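Local coordinates for protein putative retaining b-glycosidase (Saccharophagus degradans, PDB 5A95) that probably cleaves mixed-linkage beta-1,3/1,4-glucans as a family 5 glycoside hydrolase (GH5_26), whose quaternary structure dictates its specificity towards beta-glucans, at residues P105-S110 and P334-T339; V71-T76 and K87-E92; W330-D333 and T339-N342. The protein carries 1 engineered substitution. All blocks are in the same frame, centred on the assembly; numbering follows the deposited sequence.

Contact 1. Residues P105-S110 and P334-T339; sequences PIHPVS and PDWSPT. With BGC (beta-D-glucopyranose), chain D; BGC (beta-D-glucopyranose), chain B.
H107 and W336 meet in an oblique aromatic pair that joins the end of strand 101-106 to the loop 334-339 at the sugar-binding cleft of the (beta/alpha)8 barrel. H107 CE1 lies 3.5 Å from W336 CH2, and the two planes stand at 50°. The imidazole is held at both nitrogens: ND1 donates to P105 O (2.8 Å), lifted above that carbonyl plane but within the plane of the ring itself, while NE2 and glucose O6 of chain D share a nearly straight bond (2.7 Å, 172°). W336 CG lies beside the backbone N, anti to the carbonyl carbon (chi1 -74°), which lays the indole against H107 and this sugar: C4 of the glucose sits 3.7 Å above the ring plane and C6 reaches over the six-membered ring. On either side of W336 in sequence, S337 O accepts O2 of that glucose (2.7 Å) and D335 O accepts O2 of the chain B glucose (2.7 Å). W31 of the second subunit touches both rings and its W32 meets W336 edge-to-face, so the site is shared across the interface. The apolar face and the O6 and O2 bonds are consistent with a glucose held on the indole and kept from turning.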
loop_
_atom_site.group_PDB
_atom_site.type_symbol
_atom_site.label_atom_id
_atom_site.label_comp_id
_atom_site.label_asym_id
_atom_site.label_seq_id
_atom_site.Cartn_x
_atom_site.Cartn_y
_atom_site.Cartn_z
ATOM N N PRO A 105 11.358 0.984 22.276
ATOM C CA PRO A 105 10.083 0.775 21.590
ATOM C C PRO A 105 9.884 1.861 20.549
ATOM O O PRO A 105 9.335 2.937 20.846
ATOM C CB PRO A 105 9.061 0.868 22.724
ATOM C CG PRO A 105 9.659 1.834 23.682
ATOM C CD PRO A 105 11.160 1.636 23.599
ATOM N N ILE A 106 10.302 1.575 19.318
ATOM C CA ILE A 106 10.289 2.539 18.236
ATOM C C ILE A 106 8.900 2.617 17.656
ATOM O O ILE A 106 8.434 1.688 17.008
ATOM C CB ILE A 106 11.345 2.177 17.188
ATOM C CG1 ILE A 106 12.729 2.214 17.851
ATOM C CG2 ILE A 106 11.268 3.103 15.972
ATOM C CD1 ILE A 106 13.806 1.407 17.176
ATOM N N HIS A 107 8.204 3.712 17.936
ATOM C CA HIS A 107 6.838 3.861 17.482
ATOM C C HIS A 107 6.815 4.339 16.032
ATOM O O HIS A 107 7.479 5.313 15.699
ATOM C CB HIS A 107 6.079 4.854 18.348
ATOM C CG HIS A 107 5.725 4.320 19.694
ATOM N ND1 HIS A 107 6.641 3.758 20.553
ATOM C CD2 HIS A 107 4.533 4.261 20.334
ATOM C CE1 HIS A 107 6.029 3.404 21.673
ATOM N NE2 HIS A 107 4.745 3.697 21.560
ATOM N N PRO A 108 5.997 3.718 15.171
ATOM C CA PRO A 108 6.003 4.162 13.772
ATOM C C PRO A 108 5.699 5.650 13.584
ATOM O O PRO A 108 6.255 6.291 12.694
ATOM C CB PRO A 108 4.916 3.270 13.128
ATOM C CG PRO A 108 5.022 1.977 13.897
ATOM C CD PRO A 108 5.274 2.446 15.334
ATOM N N VAL A 109 4.790 6.208 14.386
ATOM C CA VAL A 109 4.456 7.630 14.210
ATOM C C VAL A 109 5.690 8.501 14.476
ATOM O O VAL A 109 5.842 9.556 13.882
ATOM C CB VAL A 109 3.268 8.039 15.108
ATOM C CG1 VAL A 109 3.638 8.020 16.578
ATOM C CG2 VAL A 109 2.684 9.400 14.690
ATOM N N SER A 110 6.535 8.071 15.397
ATOM C CA SER A 110 7.769 8.781 15.785
ATOM C C SER A 110 8.873 8.614 14.733
ATOM O O SER A 110 9.599 9.570 14.429
ATOM C CB SER A 110 8.222 8.263 17.149
ATOM O OG SER A 110 9.286 9.032 17.640
ATOM N N PRO A 334 8.675 7.893 33.848
ATOM C CA PRO A 334 7.719 8.374 34.859
ATOM C C PRO A 334 6.328 8.718 34.318
ATOM O O PRO A 334 5.428 9.001 35.098
ATOM C CB PRO A 334 8.403 9.636 35.413
ATOM C CG PRO A 334 9.162 10.165 34.255
ATOM C CD PRO A 334 9.613 8.964 33.459
ATOM N N ASP A 335 6.158 8.728 33.001
ATOM C CA ASP A 335 4.906 9.136 32.366
ATOM C C ASP A 335 4.112 7.979 31.798
ATOM O O ASP A 335 2.909 7.862 32.040
ATOM C CB ASP A 335 5.163 10.168 31.253
ATOM C CG ASP A 335 5.931 11.351 31.736
ATOM O OD1 ASP A 335 5.496 11.932 32.731
ATOM O OD2 ASP A 335 6.963 11.703 31.143
ATOM N N TRP A 336 4.772 7.112 31.036
ATOM C CA TRP A 336 4.148 5.954 30.443
ATOM C C TRP A 336 4.012 4.857 31.494
ATOM O O TRP A 336 4.937 4.618 32.257
ATOM C CB TRP A 336 5.017 5.463 29.288
ATOM C CG TRP A 336 4.960 6.306 28.079
ATOM C CD1 TRP A 336 4.362 7.538 27.943
ATOM C CD2 TRP A 336 5.488 5.968 26.804
ATOM N NE1 TRP A 336 4.493 7.976 26.634
ATOM C CE2 TRP A 336 5.197 7.040 25.922
ATOM C CE3 TRP A 336 6.204 4.862 26.319
ATOM C CZ2 TRP A 336 5.573 7.025 24.582
ATOM C CZ3 TRP A 336 6.565 4.846 24.963
ATOM C CH2 TRP A 336 6.253 5.917 24.121
ATOM N N SER A 337 2.868 4.190 31.501
ATOM C CA SER A 337 2.526 3.268 32.577
ATOM C C SER A 337 2.376 1.817 32.084
ATOM O O SER A 337 2.140 1.577 30.903
ATOM C CB SER A 337 1.223 3.715 33.232
ATOM O OG SER A 337 0.158 3.656 32.314
ATOM N N PRO A 338 2.529 0.831 32.981
ATOM C CA PRO A 338 2.931 0.999 34.381
ATOM C C PRO A 338 4.377 1.481 34.507
ATOM O O PRO A 338 5.269 0.947 33.856
ATOM C CB PRO A 338 2.760 -0.405 34.968
ATOM C CG PRO A 338 2.897 -1.328 33.793
ATOM C CD PRO A 338 2.225 -0.576 32.676
ATOM N N THR A 339 4.603 2.491 35.349
ATOM C CA THR A 339 5.922 3.072 35.505
ATOM C C THR A 339 6.819 2.232 36.413
ATOM O O THR A 339 6.317 1.551 37.307
ATOM C CB THR A 339 5.844 4.436 36.182
ATOM O OG1 THR A 339 5.346 4.242 37.501
ATOM C CG2 THR A 339 4.960 5.387 35.433
HETATM C C2 BGC D . 1.477 3.484 28.108
HETATM C C3 BGC D . 0.945 4.802 27.576
HETATM C C4 BGC D . 1.706 5.239 26.344
HETATM C C5 BGC D . 1.752 4.117 25.307
HETATM C C6 BGC D . 2.684 4.397 24.157
HETATM C C1 BGC D . 1.404 2.480 26.970
HETATM O O2 BGC D . 0.654 3.103 29.208
HETATM O O3 BGC D . 1.107 5.799 28.592
HETATM O O4 BGC D . 1.046 6.362 25.768
HETATM O O5 BGC D . 2.228 2.928 25.911
HETATM O O6 BGC D . 2.684 3.288 23.262
HETATM C C2 BGC B . 0.159 7.050 30.409
HETATM C C3 BGC B . -1.111 7.606 31.022
HETATM C C4 BGC B . -1.918 8.331 29.972
HETATM C C5 BGC B . -2.199 7.397 28.813
HETATM C C6 BGC B . -2.970 8.087 27.693
HETATM C C1 BGC B . -0.134 6.211 29.195
HETATM O O2 BGC B . 0.842 6.261 31.393
HETATM O O3 BGC B . -0.762 8.535 32.044
HETATM O O4 BGC B . -3.125 8.805 30.575
HETATM O O5 BGC B . -0.953 6.950 28.266
HETATM O O6 BGC B . -2.174 9.158 27.151
#

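Contact 2. Residues V71-T76 and K87-E92; sequences VNIADT and KSLFEE
I73 lays its CD1 methyl against both L89 and F90, two consecutive residues of helix 87-96. CD1 is 3.7 Å from F90 CE1 and 4.0 Å from L89 CD2. The second branch of the isoleucine helps as well: CG2 also lies 4.0 Å from L89 CD2, so one methyl of the leucine is touched by both branches of I73. CG1 sits between the backbone N and the carbonyl carbon (chi1 58°), and the extended chi2 of 174° then carries CD1 outward to the helix while CG2 stays nearer the backbone. L89 starts out toward segment 71-76, but F90 leaves its helix to one side and reaches the isoleucine through its ring, which it presents obliquely; the two side chains cross at about a right angle. No hydrogen bond spans this contact. The backbones remain well apart, with 9.0 Å between I73 CA and L89 CA, and the space is bridged wholly by hydrocarbon.

Polar groups flank the apolar patch without entering it. The N72 amide is gripped by R103 and by the carbonyls of T290 and V329, and D75, at the N-cap of helix 76-81, bonds Y119. In the fold this is the inner face of a beta-alpha-beta crossover, in which strand 65-72 leads through helices 76-81 and 87-96 to its parallel neighbour 101-106. I102 and L104 of that strand lie beside I73, L79 of helix 76-81 covers I73 and L89, and W129 of helix 116-133 meets F90 edge-to-face.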
loop_
_atom_site.group_PDB
_atom_site.type_symbol
_atom_site.label_atom_id
_atom_site.label_comp_id
_atom_site.label_asym_id
_atom_site.label_seq_id
_atom_site.Cartn_x
_atom_site.Cartn_y
_atom_site.Cartn_z
ATOM N N VAL A 71 15.140 -3.407 31.014
ATOM C CA VAL A 71 13.962 -2.567 30.994
ATOM C C VAL A 71 13.720 -2.004 29.598
ATOM O O VAL A 71 14.645 -1.872 28.793
ATOM C CB VAL A 71 14.059 -1.380 31.977
ATOM C CG1 VAL A 71 14.363 -1.864 33.379
ATOM C CG2 VAL A 71 15.121 -0.378 31.554
ATOM N N ASN A 72 12.453 -1.668 29.344
ATOM C CA ASN A 72 12.068 -0.698 28.332
ATOM C C ASN A 72 12.326 0.701 28.829
ATOM O O ASN A 72 12.117 0.989 30.016
ATOM C CB ASN A 72 10.565 -0.811 28.070
ATOM C CG ASN A 72 10.201 -2.031 27.272
ATOM O OD1 ASN A 72 10.197 -1.969 26.050
ATOM N ND2 ASN A 72 9.936 -3.147 27.943
ATOM N N ILE A 73 12.689 1.584 27.907
ATOM C CA ILE A 73 12.548 3.014 28.094
ATOM C C ILE A 73 11.519 3.470 27.073
ATOM O O ILE A 73 11.044 2.667 26.249
ATOM C CB ILE A 73 13.880 3.761 27.954
ATOM C CG1 ILE A 73 14.516 3.519 26.583
ATOM C CG2 ILE A 73 14.825 3.375 29.097
ATOM C CD1 ILE A 73 15.764 4.345 26.326
ATOM N N ALA A 74 11.109 4.728 27.156
ATOM C CA ALA A 74 10.134 5.254 26.210
ATOM C C ALA A 74 10.732 5.435 24.807
ATOM O O ALA A 74 11.943 5.369 24.602
ATOM C CB ALA A 74 9.530 6.578 26.713
ATOM N N ASP A 75 9.851 5.699 23.839
ATOM C CA ASP A 75 10.281 6.043 22.490
ATOM C C ASP A 75 11.263 7.227 22.510
ATOM O O ASP A 75 11.106 8.177 23.274
ATOM C CB ASP A 75 9.051 6.398 21.640
ATOM C CG ASP A 75 9.403 6.861 20.259
ATOM O OD1 ASP A 75 9.579 8.085 20.082
ATOM O OD2 ASP A 75 9.438 6.020 19.327
ATOM N N THR A 76 12.249 7.159 21.627
ATOM C CA THR A 76 13.302 8.159 21.539
ATOM C C THR A 76 12.730 9.556 21.365
ATOM O O THR A 76 13.191 10.495 21.992
ATOM C CB THR A 76 14.229 7.804 20.349
ATOM O OG1 THR A 76 14.823 6.516 20.568
ATOM C CG2 THR A 76 15.312 8.831 20.147
ATOM N N LYS A 87 22.636 10.202 27.774
ATOM C CA LYS A 87 23.498 9.142 28.251
ATOM C C LYS A 87 23.230 8.782 29.696
ATOM O O LYS A 87 23.322 7.613 30.066
ATOM C CB LYS A 87 24.965 9.518 28.049
ATOM C CG LYS A 87 25.878 8.370 28.423
ATOM C CD LYS A 87 27.313 8.567 28.010
ATOM C CE LYS A 87 28.108 7.329 28.362
ATOM N NZ LYS A 87 29.502 7.424 27.916
ATOM N N SER A 88 22.917 9.783 30.523
ATOM C CA SER A 88 22.745 9.573 31.964
ATOM C C SER A 88 21.640 8.555 32.258
ATOM O O SER A 88 21.674 7.883 33.286
ATOM C CB SER A 88 22.427 10.888 32.674
ATOM O OG SER A 88 21.212 11.457 32.205
ATOM N N LEU A 89 20.657 8.442 31.357
ATOM C CA LEU A 89 19.599 7.449 31.513
ATOM C C LEU A 89 20.180 6.017 31.433
ATOM O O LEU A 89 19.860 5.149 32.259
ATOM C CB LEU A 89 18.550 7.659 30.421
ATOM C CG LEU A 89 17.417 6.640 30.323
ATOM C CD1 LEU A 89 16.709 6.468 31.649
ATOM C CD2 LEU A 89 16.477 7.037 29.186
ATOM N N PHE A 90 21.029 5.770 30.433
ATOM C CA PHE A 90 21.641 4.448 30.266
ATOM C C PHE A 90 22.588 4.150 31.422
ATOM O O PHE A 90 22.631 3.018 31.928
ATOM C CB PHE A 90 22.388 4.352 28.932
ATOM C CG PHE A 90 21.488 4.172 27.722
ATOM C CD1 PHE A 90 20.308 4.880 27.576
ATOM C CD2 PHE A 90 21.885 3.329 26.719
ATOM C CE1 PHE A 90 19.491 4.705 26.447
ATOM C CE2 PHE A 90 21.092 3.150 25.591
ATOM C CZ PHE A 90 19.913 3.847 25.451
ATOM N N GLU A 91 23.349 5.164 31.836
ATOM C CA GLU A 91 24.295 4.997 32.944
ATOM C C GLU A 91 23.574 4.634 34.246
ATOM O O GLU A 91 24.019 3.750 34.988
ATOM C CB GLU A 91 25.094 6.282 33.168
ATOM C CG GLU A 91 26.033 6.603 32.025
ATOM C CD GLU A 91 26.752 7.936 32.212
ATOM O OE1 GLU A 91 26.106 9.021 32.232
ATOM O OE2 GLU A 91 27.973 7.885 32.319
ATOM N N GLU A 92 22.462 5.312 34.525
ATOM C CA GLU A 92 21.698 5.011 35.736
ATOM C C GLU A 92 21.268 3.537 35.723
ATOM O O GLU A 92 21.389 2.809 36.698
ATOM C CB GLU A 92 20.478 5.905 35.803
ATOM C CG GLU A 92 19.459 5.509 36.869
ATOM C CD GLU A 92 19.930 5.685 38.303
ATOM O OE1 GLU A 92 20.998 6.301 38.542
ATOM O OE2 GLU A 92 19.188 5.255 39.198
#

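Contact 3. Residues W330-D333 and T339-N342; sequences WVFD and TMIN. With BGC (beta-D-glucopyranose), chain C.
V331 follows W330 through a non-proline cis peptide bond, a feature familiar after the last barrel strand of family 5 enzymes, and its carbonyl O receives M340 N across the loop (2.9 Å, 135°). D333 N reaches the same oxygen weakly, closing an inverse gamma turn centred on F332. The F332 ring is packed from two directions. I341 chi1 of 54° sets CG1 against D333 C and lets CD1 make a CH-pi contact over one face, 4.1 Å from the centroid, while I341 CG2 comes within 3.5 Å of F332 CE1. M340 SD lies at the ring edge, 5.5 Å from the centroid, in a Met-aromatic contact. D333 O is buried with no hydrogen-bond partner, T339 CB pressing against it at 3.3 Å, while the D333 carboxylate binds K78 and the backbone N of D335 and W336. W330 belongs to the glycan pocket: C3 of the chain C glucose lies 3.6 Å from W330 CZ2, over one indole face, and V331 CB backs the opposite one. One loop thus serves two settings: F332 and M340 pack apolarly with I341 and on strand 65-72, F332 also on helix 87-96, while W330 faces the sugar.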
loop_
_atom_site.group_PDB
_atom_site.type_symbol
_atom_site.label_atom_id
_atom_site.label_comp_id
_atom_site.label_asym_id
_atom_site.label_seq_id
_atom_site.Cartn_x
_atom_site.Cartn_y
_atom_site.Cartn_z
ATOM N N TRP A 330 8.353 -3.328 31.557
ATOM C CA TRP A 330 7.708 -2.129 31.012
ATOM C C TRP A 330 7.185 -1.300 32.195
ATOM O O TRP A 330 6.384 -1.820 32.956
ATOM C CB TRP A 330 6.530 -2.533 30.071
ATOM C CG TRP A 330 5.815 -1.356 29.459
ATOM C CD1 TRP A 330 4.833 -0.609 30.040
ATOM C CD2 TRP A 330 6.107 -0.731 28.210
ATOM N NE1 TRP A 330 4.450 0.408 29.198
ATOM C CE2 TRP A 330 5.225 0.363 28.069
ATOM C CE3 TRP A 330 7.018 -1.003 27.185
ATOM C CZ2 TRP A 330 5.239 1.200 26.951
ATOM C CZ3 TRP A 330 7.039 -0.185 26.083
ATOM C CH2 TRP A 330 6.137 0.901 25.955
ATOM N N VAL A 331 7.578 -0.027 32.354
ATOM C CA VAL A 331 8.535 0.720 31.519
ATOM C C VAL A 331 9.306 1.688 32.426
ATOM O O VAL A 331 8.736 2.221 33.386
ATOM C CB VAL A 331 7.802 1.487 30.388
ATOM C CG1 VAL A 331 6.725 2.394 30.941
ATOM C CG2 VAL A 331 8.771 2.263 29.505
ATOM N N PHE A 332 10.583 1.909 32.131
ATOM C CA PHE A 332 11.424 2.802 32.910
ATOM C C PHE A 332 11.228 4.221 32.383
ATOM O O PHE A 332 12.023 4.739 31.627
ATOM C CB PHE A 332 12.876 2.348 32.839
ATOM C CG PHE A 332 13.746 2.984 33.877
ATOM C CD1 PHE A 332 13.831 2.421 35.144
ATOM C CD2 PHE A 332 14.510 4.108 33.598
ATOM C CE1 PHE A 332 14.655 2.975 36.106
ATOM C CE2 PHE A 332 15.342 4.660 34.568
ATOM C CZ PHE A 332 15.392 4.099 35.821
ATOM N N ASP A 333 10.124 4.809 32.830
ATOM C CA ASP A 333 9.655 6.123 32.440
ATOM C C ASP A 333 8.706 6.578 33.525
ATOM O O ASP A 333 7.984 5.745 34.073
ATOM C CB ASP A 333 8.881 6.022 31.109
ATOM C CG ASP A 333 8.623 7.369 30.499
ATOM O OD1 ASP A 333 9.576 7.942 29.934
ATOM O OD2 ASP A 333 7.482 7.895 30.616
ATOM N N THR A 339 4.603 2.491 35.349
ATOM C CA THR A 339 5.922 3.072 35.505
ATOM C C THR A 339 6.819 2.232 36.413
ATOM O O THR A 339 6.317 1.551 37.307
ATOM C CB THR A 339 5.844 4.436 36.182
ATOM O OG1 THR A 339 5.346 4.242 37.501
ATOM C CG2 THR A 339 4.960 5.387 35.433
ATOM N N MET A 340 8.141 2.352 36.219
ATOM C CA MET A 340 9.131 1.857 37.172
ATOM C C MET A 340 9.664 2.924 38.093
ATOM O O MET A 340 10.307 2.605 39.088
ATOM C CB MET A 340 10.321 1.211 36.463
ATOM C CG MET A 340 9.928 -0.018 35.665
ATOM S SD MET A 340 11.320 -0.827 34.868
ATOM C CE MET A 340 12.090 -1.560 36.304
ATOM N N ILE A 341 9.429 4.174 37.724
ATOM C CA ILE A 341 9.956 5.322 38.449
ATOM C C ILE A 341 8.891 6.396 38.535
ATOM O O ILE A 341 8.024 6.498 37.660
ATOM C CB ILE A 341 11.244 5.883 37.798
ATOM C CG1 ILE A 341 11.009 6.209 36.308
ATOM C CG2 ILE A 341 12.414 4.938 38.034
ATOM C CD1 ILE A 341 12.212 6.829 35.617
ATOM N N ASN A 342 8.962 7.220 39.578
ATOM C CA ASN A 342 7.969 8.268 39.793
ATOM C C ASN A 342 8.412 9.613 39.246
ATOM O O ASN A 342 7.593 10.529 39.116
ATOM C CB ASN A 342 7.684 8.434 41.288
ATOM C CG ASN A 342 7.199 7.155 41.939
ATOM O OD1 ASN A 342 6.568 6.315 41.310
ATOM N ND2 ASN A 342 7.427 7.053 43.236
HETATM C C2 BGC C . 1.615 -1.636 24.912
HETATM C C3 BGC C . 2.306 -0.437 25.559
HETATM C C4 BGC C . 1.403 0.136 26.658
HETATM C C5 BGC C . 1.033 -0.957 27.641
HETATM C C6 BGC C . 0.163 -0.455 28.768
HETATM C C1 BGC C . 0.973 -2.599 25.906
HETATM O O1 BGC C . -0.038 -3.387 25.330
HETATM O O2 BGC C . 2.563 -2.332 24.022
HETATM O O3 BGC C . 2.643 0.505 24.492
HETATM O O4 BGC C . 1.945 1.242 27.394
HETATM O O5 BGC C . 0.269 -1.912 26.913
HETATM O O6 BGC C . -0.251 -1.627 29.473
#

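All three contacts are buried, yet their surroundings differ. Contact 2 is purely hydrocarbon, between strand end and helix, well back from the sugars; contact 1 is an aromatic pair whose polar bonds run to the sugars, and it meets the second subunit; contact 3 reaches the cleft through W330 and otherwise combines a backbone bond with apolar packing. Contacts 1 and 3 belong to one loop after strand 326-329 and share T339; S337 O bonds W330 NE1 and P338 O bonds V331 N. Contact 2 joins both: D75 holds S110 OG and H107 N of contact 1, while N72 O accepts F332 N of contact 3. F332 also packs on L89, tying that loop to helix 87-96.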